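Local coordinates for protein allantoin racemase (Pseudomonas fluorescens, PDB 5LG5) that catalyses the racemisation of allantoin and belongs to the hydantoin racemase (HyuE) family, at residues R2-N7 and D59-Y64; S138-G143 and E165-E170. All coordinates share one frame; numbering follows the deposited sequence.

How the interactions relate
Interaction 1 (2-7 with 59-64) and interaction 2 (138-143 with 165-170) sit on opposite sides of the chain's centre, their own centres 32 Å apart and their nearest atoms about 16 Å apart, so they do not touch. Each packs a helix on a strand, the two strands belonging to different four-stranded parallel beta-sheets that share the strand order 2-1-3-4: strand 2-7 is an inner strand of its sheet, whereas strand 136-141 is outermost in the other. Interaction 1 is buried and held by apolar groups; interaction 2 lies at the surface and relies on an arginine and its carboxylate partners. Both belong to the Asp/Glu/hydantoin racemase fold.

Interaction 1 of 2, residues R2-N7 and D59-Y64; sequences RILVVN and DRVMAY
Strand 2-7 runs past the C-terminal end of the helix that includes 59-63, and the backbones come nearest at Val6 and Val61, with 7.9 Å between their CA atoms. At every second residue of the strand, Arg2, Leu4 and Val6, the bond to CB points toward 59-64. Val6 and Val61 meet methyl to methyl through their CG2 branches, 3.7 Å apart; both hold CG1 anti to the backbone N, which leaves the CG2 methyls to make this touch. Leu4 CD1 lies over one face of the Tyr64 ring, displaced toward the rim, in a CH-pi contact 4.1 Å from the centroid and 22° off the ring normal. Leu4 CD2 lies 4.0 Å from Tyr64 CD2 and, more loosely, 4.3 Å from Val61 CG1. The tyrosine ring extends beyond Leu4 to Arg2, where Tyr64 OH lies 3.4 Å from Arg2 CD. This is a van der Waals contact, with the guanidinium and ring planes 55° apart. The polar end of Arg2 is engaged elsewhere: NH1 donates to Pro67 O and NH2 forms a salt bridge with Glu31, which probably helps to hold CD beside the phenol oxygen. On either side in the parallel sheet stand strands 31-35 and 70-74, with Leu4 also touching Leu35 and Val71, while Val5 turns to Ile18 of helix 12-25.

Interaction 2 of 2, residues S138-G143 and E165-E170; sequences SVRASG and ELAIRE
Charge and van der Waals packing both act through Arg140, whose side chain spans the gap from the strand to Leu166, Ala167 and Glu170 of the helix. Among the ionic contacts, Arg140 NH2 makes a long salt bridge to Glu170 OE1, 3.4 Å, with guanidinium and carboxylate planes 66° apart rather than aligned. The other oxygen, Glu170 OE2, is bridged by Arg169 NH2 at 2.8 Å, so one carboxylate is shared by two arginines in a small network. Arg140 has further partners: NE forms a salt bridge with Asp171 OD2 and NH1 a hydrogen bond with Gln163 OE1, and together these should fix the rotation of the guanidinium.

Van der Waals contacts come next. Leu166 CB sits 3.6 Å above one face of the Arg140 guanidinium, toward its rim, and Leu166 CD1 touches Arg140 NH1 at 3.5 Å. The arginine stays extended from CG to NE, which carries Arg140 CD past Ala167 CB at 4.0 Å and brings the flat head to the leucine. Two residues before Arg140 in the strand, Ser138 OG approaches Ala167 CB at 4.1 Å, while its hydrogen bonds go to Asp171 and Ser111.

Strand 138-141 and helix 165-170 run roughly antiparallel, at 147°, the closest approach of their short axes being 9.5 Å. This is the first half of a beta-alpha-beta crossover: strand 136-141 leads through helix 153-171 to strand 175-179, passing over strand 110-114, which lies between them in the sheet, in the alpha/beta sandwich manner of a parallel sheet flanked by helices.

Interaction 1 of 2, residues R2-N7 and D59-Y64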
ATOM      1  N   ARG E   2      -2.109  29.101 -26.784  1.00 18.96           N
ATOM      2  CA  ARG E   2      -0.813  29.461 -26.224  1.00 17.28           C
ATOM      3  C   ARG E   2      -0.533  28.696 -24.937  1.00 17.08           C
ATOM      4  O   ARG E   2      -1.340  28.707 -24.000  1.00 13.07           O
ATOM      5  CB  ARG E   2      -0.706  30.970 -25.972  1.00 15.76           C
ATOM      6  CG  ARG E   2       0.600  31.349 -25.271  1.00 20.21           C
ATOM      7  CD  ARG E   2       0.716  32.850 -25.030  1.00 26.55           C
ATOM      8  NE  ARG E   2       0.952  33.572 -26.277  1.00 27.17           N
ATOM      9  CZ  ARG E   2       0.122  34.475 -26.785  1.00 33.29           C
ATOM     10  NH1 ARG E   2      -1.005  34.777 -26.147  1.00 25.18           N
ATOM     11  NH2 ARG E   2       0.418  35.068 -27.933  1.00 30.94           N
ATOM     12  N   ILE E   3       0.619  28.033 -24.902  1.00 16.24           N
ATOM     13  CA  ILE E   3       1.033  27.280 -23.729  1.00 13.06           C
ATOM     14  C   ILE E   3       2.312  27.871 -23.176  1.00 16.45           C
ATOM     15  O   ILE E   3       3.299  28.002 -23.907  1.00 16.42           O
ATOM     16  CB  ILE E   3       1.270  25.782 -24.070  1.00 11.97           C
ATOM     17  CG1 ILE E   3       0.032  25.182 -24.754  1.00 13.71           C
ATOM     18  CG2 ILE E   3       1.624  24.983 -22.839  1.00  9.01           C
ATOM     19  CD1 ILE E   3       0.207  23.721 -25.134  1.00 11.09           C
ATOM     20  N   LEU E   4       2.279  28.273 -21.905  1.00 14.07           N
ATOM     21  CA  LEU E   4       3.488  28.693 -21.202  1.00 16.42           C
ATOM     22  C   LEU E   4       4.233  27.451 -20.771  1.00 16.62           C
ATOM     23  O   LEU E   4       3.635  26.508 -20.257  1.00 12.01           O
ATOM     24  CB  LEU E   4       3.194  29.565 -19.973  1.00 14.56           C
ATOM     25  CG  LEU E   4       2.726  31.025 -20.071  1.00 19.65           C
ATOM     26  CD1 LEU E   4       2.146  31.384 -21.420  1.00 20.81           C
ATOM     27  CD2 LEU E   4       1.771  31.387 -18.944  1.00 18.34           C
ATOM     28  N   VAL E   5       5.531  27.440 -21.049  1.00 11.93           N
ATOM     29  CA  VAL E   5       6.413  26.386 -20.617  1.00 12.83           C
ATOM     30  C   VAL E   5       7.427  27.032 -19.691  1.00 14.70           C
ATOM     31  O   VAL E   5       8.287  27.781 -20.140  1.00 15.63           O
ATOM     32  CB  VAL E   5       7.069  25.725 -21.824  1.00 13.66           C
ATOM     33  CG1 VAL E   5       7.939  24.553 -21.392  1.00 15.45           C
ATOM     34  CG2 VAL E   5       5.979  25.257 -22.780  1.00 13.72           C
ATOM     35  N   VAL E   6       7.300  26.775 -18.392  1.00 15.69           N
ATOM     36  CA  VAL E   6       8.054  27.527 -17.402  1.00 10.54           C
ATOM     37  C   VAL E   6       9.189  26.710 -16.817  1.00 11.97           C
ATOM     38  O   VAL E   6       8.988  25.636 -16.250  1.00 15.28           O
ATOM     39  CB  VAL E   6       7.137  28.030 -16.273  1.00 12.10           C
ATOM     40  CG1 VAL E   6       7.876  29.023 -15.402  1.00 10.80           C
ATOM     41  CG2 VAL E   6       5.903  28.682 -16.865  1.00 13.28           C
ATOM     42  N   ASN E   7      10.400  27.210 -17.000  1.00 12.23           N
ATOM     43  CA  ASN E   7      11.575  26.606 -16.405  1.00 13.03           C
ATOM     44  C   ASN E   7      11.430  26.751 -14.894  1.00 14.74           C
ATOM     45  O   ASN E   7      10.853  27.735 -14.417  1.00 15.18           O
ATOM     46  CB  ASN E   7      12.805  27.349 -16.916  1.00 17.27           C
ATOM     47  CG  ASN E   7      14.117  26.665 -16.565  1.00 16.91           C
ATOM     48  OD1 ASN E   7      14.154  25.634 -15.886  1.00 14.61           O
ATOM     49  ND2 ASN E   7      15.213  27.267 -17.015  1.00 14.50           N
ATOM     50  N   ASP E  59       4.875  32.953  -9.207  1.00 14.14           N
ATOM     51  CA  ASP E  59       5.113  34.381  -9.406  1.00 17.58           C
ATOM     52  C   ASP E  59       5.243  34.745 -10.897  1.00 14.64           C
ATOM     53  O   ASP E  59       4.586  35.663 -11.401  1.00 12.67           O
ATOM     54  CB  ASP E  59       6.382  34.780  -8.636  1.00 15.88           C
ATOM     55  CG  ASP E  59       6.746  36.251  -8.814  1.00 21.85           C
ATOM     56  OD1 ASP E  59       7.800  36.562  -9.426  1.00 17.99           O
ATOM     57  OD2 ASP E  59       5.978  37.091  -8.313  1.00 13.53           O
ATOM     58  N   ARG E  60       6.066  33.984 -11.609  1.00 17.40           N
ATOM     59  CA  ARG E  60       6.355  34.251 -13.023  1.00 14.39           C
ATOM     60  C   ARG E  60       5.118  34.123 -13.896  1.00 14.43           C
ATOM     61  O   ARG E  60       4.901  34.899 -14.826  1.00 13.26           O
ATOM     62  CB  ARG E  60       7.440  33.297 -13.525  1.00 15.21           C
ATOM     63  CG  ARG E  60       8.053  33.658 -14.879  1.00 14.43           C
ATOM     64  CD  ARG E  60       8.541  35.102 -14.929  1.00 17.31           C
ATOM     65  NE  ARG E  60       8.657  35.635 -16.289  1.00 18.50           N
ATOM     66  CZ  ARG E  60       7.666  36.173 -16.998  1.00 18.06           C
ATOM     67  NH1 ARG E  60       6.434  36.233 -16.509  1.00 15.10           N
ATOM     68  NH2 ARG E  60       7.912  36.638 -18.213  1.00 19.65           N
ATOM     69  N   VAL E  61       4.317  33.111 -13.603  1.00 15.32           N
ATOM     70  CA  VAL E  61       3.111  32.854 -14.369  1.00 13.28           C
ATOM     71  C   VAL E  61       2.051  33.924 -14.102  1.00 14.84           C
ATOM     72  O   VAL E  61       1.373  34.388 -15.023  1.00 14.91           O
ATOM     73  CB  VAL E  61       2.580  31.428 -14.082  1.00 13.48           C
ATOM     74  CG1 VAL E  61       1.187  31.228 -14.686  1.00 12.95           C
ATOM     75  CG2 VAL E  61       3.600  30.383 -14.592  1.00  9.91           C
ATOM     76  N   MET E  62       1.910  34.298 -12.839  1.00 13.48           N
ATOM     77  CA  MET E  62       0.966  35.353 -12.456  1.00 19.10           C
ATOM     78  C   MET E  62       1.366  36.708 -13.044  1.00 17.25           C
ATOM     79  O   MET E  62       0.515  37.535 -13.356  1.00 22.98           O
ATOM     80  CB  MET E  62       0.842  35.450 -10.932  1.00 11.54           C
ATOM     81  CG  MET E  62       0.143  34.250 -10.273  1.00 19.31           C
ATOM     82  SD  MET E  62      -1.455  33.824 -11.000  1.00 27.39           S
ATOM     83  CE  MET E  62      -0.969  32.472 -12.013  1.00 14.68           C
ATOM     84  N   ALA E  63       2.664  36.941 -13.155  1.00 18.28           N
ATOM     85  CA  ALA E  63       3.180  38.155 -13.796  1.00 19.59           C
ATOM     86  C   ALA E  63       2.973  38.206 -15.310  1.00 22.63           C
ATOM     87  O   ALA E  63       3.100  39.270 -15.909  1.00 28.15           O
ATOM     88  CB  ALA E  63       4.654  38.340 -13.464  1.00 21.04           C
ATOM     89  N   TYR E  64       2.694  37.062 -15.935  1.00 23.72           N
ATOM     90  CA  TYR E  64       2.477  37.017 -17.386  1.00 22.42           C
ATOM     91  C   TYR E  64       1.149  37.675 -17.755  1.00 24.37           C
ATOM     92  O   TYR E  64       0.082  37.205 -17.333  1.00 21.76           O
ATOM     93  CB  TYR E  64       2.531  35.589 -17.923  1.00 19.75           C
ATOM     94  CG  TYR E  64       2.561  35.505 -19.430  1.00 20.93           C
ATOM     95  CD1 TYR E  64       3.741  35.745 -20.134  1.00 20.46           C
ATOM     96  CD2 TYR E  64       1.415  35.217 -20.154  1.00 17.81           C
ATOM     97  CE1 TYR E  64       3.777  35.665 -21.517  1.00 18.93           C
ATOM     98  CE2 TYR E  64       1.441  35.139 -21.539  1.00 20.06           C
ATOM     99  CZ  TYR E  64       2.629  35.366 -22.209  1.00 19.89           C
ATOM    100  OH  TYR E  64       2.667  35.290 -23.578  1.00 20.29           O
TER

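Interaction 2 of 2, residues S138-G143 and E165-E170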
ATOM      1  N   SER E 138      12.126   2.278 -10.866  1.00 13.45           N
ATOM      2  CA  SER E 138      13.166   2.959 -10.106  1.00 11.41           C
ATOM      3  C   SER E 138      13.316   4.405 -10.545  1.00 11.87           C
ATOM      4  O   SER E 138      12.915   4.792 -11.650  1.00  8.76           O
ATOM      5  CB  SER E 138      14.515   2.239 -10.259  1.00 15.20           C
ATOM      6  OG  SER E 138      14.903   2.154 -11.619  1.00 11.42           O
ATOM      7  N   VAL E 139      13.887   5.206  -9.657  1.00 11.50           N
ATOM      8  CA  VAL E 139      14.362   6.524 -10.012  1.00  9.52           C
ATOM      9  C   VAL E 139      15.854   6.508  -9.787  1.00 10.25           C
ATOM     10  O   VAL E 139      16.311   6.242  -8.675  1.00 12.96           O
ATOM     11  CB  VAL E 139      13.706   7.605  -9.142  1.00 11.37           C
ATOM     12  CG1 VAL E 139      14.277   9.018  -9.485  1.00  7.50           C
ATOM     13  CG2 VAL E 139      12.203   7.545  -9.312  1.00  8.39           C
ATOM     14  N   ARG E 140      16.617   6.756 -10.841  1.00  7.94           N
ATOM     15  CA  ARG E 140      18.068   6.645 -10.760  1.00 11.19           C
ATOM     16  C   ARG E 140      18.759   7.946 -11.106  1.00 12.24           C
ATOM     17  O   ARG E 140      18.328   8.674 -12.005  1.00 12.66           O
ATOM     18  CB  ARG E 140      18.574   5.565 -11.709  1.00 12.84           C
ATOM     19  CG  ARG E 140      18.165   4.175 -11.334  1.00 15.17           C
ATOM     20  CD  ARG E 140      18.870   3.184 -12.223  1.00 19.92           C
ATOM     21  NE  ARG E 140      18.875   1.870 -11.614  1.00 26.90           N
ATOM     22  CZ  ARG E 140      19.944   1.326 -11.056  1.00 23.20           C
ATOM     23  NH1 ARG E 140      21.097   1.982 -11.069  1.00 26.66           N
ATOM     24  NH2 ARG E 140      19.858   0.122 -10.510  1.00 23.04           N
ATOM     25  N   ALA E 141      19.862   8.206 -10.419  1.00 10.66           N
ATOM     26  CA  ALA E 141      20.627   9.416 -10.660  1.00 15.32           C
ATOM     27  C   ALA E 141      21.851   9.118 -11.517  1.00 12.75           C
ATOM     28  O   ALA E 141      22.590   8.182 -11.250  1.00 12.09           O
ATOM     29  CB  ALA E 141      21.049  10.046  -9.333  1.00 13.12           C
ATOM     30  N   SER E 142      22.074   9.938 -12.530  1.00 16.12           N
ATOM     31  CA  SER E 142      23.259   9.794 -13.361  1.00 19.76           C
ATOM     32  C   SER E 142      24.508  10.204 -12.577  1.00 19.97           C
ATOM     33  O   SER E 142      25.604   9.736 -12.868  1.00 17.69           O
ATOM     34  CB  SER E 142      23.104  10.622 -14.635  1.00 18.06           C
ATOM     35  OG  SER E 142      23.043  11.995 -14.323  1.00 21.22           O
ATOM     36  N   GLY E 143      24.344  11.106 -11.610  1.00 21.91           N
ATOM     37  CA  GLY E 143      25.461  11.571 -10.802  1.00 18.02           C
ATOM     38  C   GLY E 143      26.066  12.854 -11.347  1.00 20.83           C
ATOM     39  O   GLY E 143      27.112  13.320 -10.886  1.00 24.33           O
ATOM     40  N   GLU E 165      20.599   1.780 -18.681  1.00 16.79           N
ATOM     41  CA  GLU E 165      20.931   0.374 -18.901  1.00 20.62           C
ATOM     42  C   GLU E 165      20.737  -0.437 -17.624  1.00 20.57           C
ATOM     43  O   GLU E 165      20.223  -1.557 -17.660  1.00 17.77           O
ATOM     44  CB  GLU E 165      22.356   0.237 -19.451  1.00 18.67           C
ATOM     45  CG  GLU E 165      22.470   0.728 -20.883  1.00 18.41           C
ATOM     46  CD  GLU E 165      23.897   0.716 -21.418  1.00 31.31           C
ATOM     47  OE1 GLU E 165      24.851   0.751 -20.601  1.00 26.21           O
ATOM     48  OE2 GLU E 165      24.053   0.702 -22.664  1.00 30.13           O
ATOM     49  N   LEU E 166      21.128   0.144 -16.493  1.00 17.07           N
ATOM     50  CA  LEU E 166      20.964  -0.531 -15.212  1.00 19.12           C
ATOM     51  C   LEU E 166      19.488  -0.666 -14.855  1.00 19.06           C
ATOM     52  O   LEU E 166      19.045  -1.697 -14.343  1.00 18.75           O
ATOM     53  CB  LEU E 166      21.714   0.224 -14.110  1.00 20.47           C
ATOM     54  CG  LEU E 166      23.242   0.207 -14.170  1.00 23.67           C
ATOM     55  CD1 LEU E 166      23.837   1.143 -13.123  1.00 24.95           C
ATOM     56  CD2 LEU E 166      23.764  -1.218 -13.949  1.00 30.38           C
ATOM     57  N   ALA E 167      18.728   0.383 -15.141  1.00 17.22           N
ATOM     58  CA  ALA E 167      17.302   0.374 -14.874  1.00 15.99           C
ATOM     59  C   ALA E 167      16.616  -0.755 -15.644  1.00 14.91           C
ATOM     60  O   ALA E 167      15.804  -1.502 -15.087  1.00 14.30           O
ATOM     61  CB  ALA E 167      16.698   1.721 -15.234  1.00 10.78           C
ATOM     62  N   ILE E 168      16.974  -0.901 -16.914  1.00 12.30           N
ATOM     63  CA  ILE E 168      16.406  -1.956 -17.748  1.00 16.45           C
ATOM     64  C   ILE E 168      16.816  -3.336 -17.238  1.00 18.69           C
ATOM     65  O   ILE E 168      15.967  -4.207 -16.974  1.00 19.03           O
ATOM     66  CB  ILE E 168      16.867  -1.784 -19.217  1.00 18.53           C
ATOM     67  CG1 ILE E 168      16.336  -0.470 -19.776  1.00 16.52           C
ATOM     68  CG2 ILE E 168      16.462  -2.973 -20.073  1.00 14.36           C
ATOM     69  CD1 ILE E 168      17.106   0.044 -20.985  1.00 17.36           C
ATOM     70  N   ARG E 169      18.117  -3.516 -17.046  1.00 19.88           N
ATOM     71  CA  ARG E 169      18.662  -4.818 -16.679  1.00 17.53           C
ATOM     72  C   ARG E 169      18.302  -5.242 -15.259  1.00 22.86           C
ATOM     73  O   ARG E 169      17.768  -6.331 -15.044  1.00 23.75           O
ATOM     74  CB  ARG E 169      20.186  -4.803 -16.844  1.00 22.57           C
ATOM     75  CG  ARG E 169      20.886  -6.054 -16.357  1.00 28.02           C
ATOM     76  CD  ARG E 169      22.342  -6.084 -16.803  1.00 38.17           C
ATOM     77  NE  ARG E 169      23.219  -5.545 -15.768  1.00 40.60           N
ATOM     78  CZ  ARG E 169      23.560  -6.178 -14.648  1.00 48.16           C
ATOM     79  NH1 ARG E 169      23.086  -7.395 -14.382  1.00 45.78           N
ATOM     80  NH2 ARG E 169      24.365  -5.577 -13.780  1.00 48.01           N
ATOM     81  N   GLU E 170      18.573  -4.365 -14.298  1.00 22.51           N
ATOM     82  CA  GLU E 170      18.380  -4.688 -12.891  1.00 20.08           C
ATOM     83  C   GLU E 170      16.982  -4.378 -12.361  1.00 17.16           C
ATOM     84  O   GLU E 170      16.437  -5.135 -11.561  1.00 16.38           O
ATOM     85  CB  GLU E 170      19.450  -3.998 -12.050  1.00 24.45           C
ATOM     86  CG  GLU E 170      20.855  -4.425 -12.433  1.00 29.64           C
ATOM     87  CD  GLU E 170      21.910  -3.734 -11.612  1.00 39.43           C
ATOM     88  OE1 GLU E 170      21.545  -2.807 -10.851  1.00 43.18           O
ATOM     89  OE2 GLU E 170      23.094  -4.129 -11.718  1.00 43.14           O
TER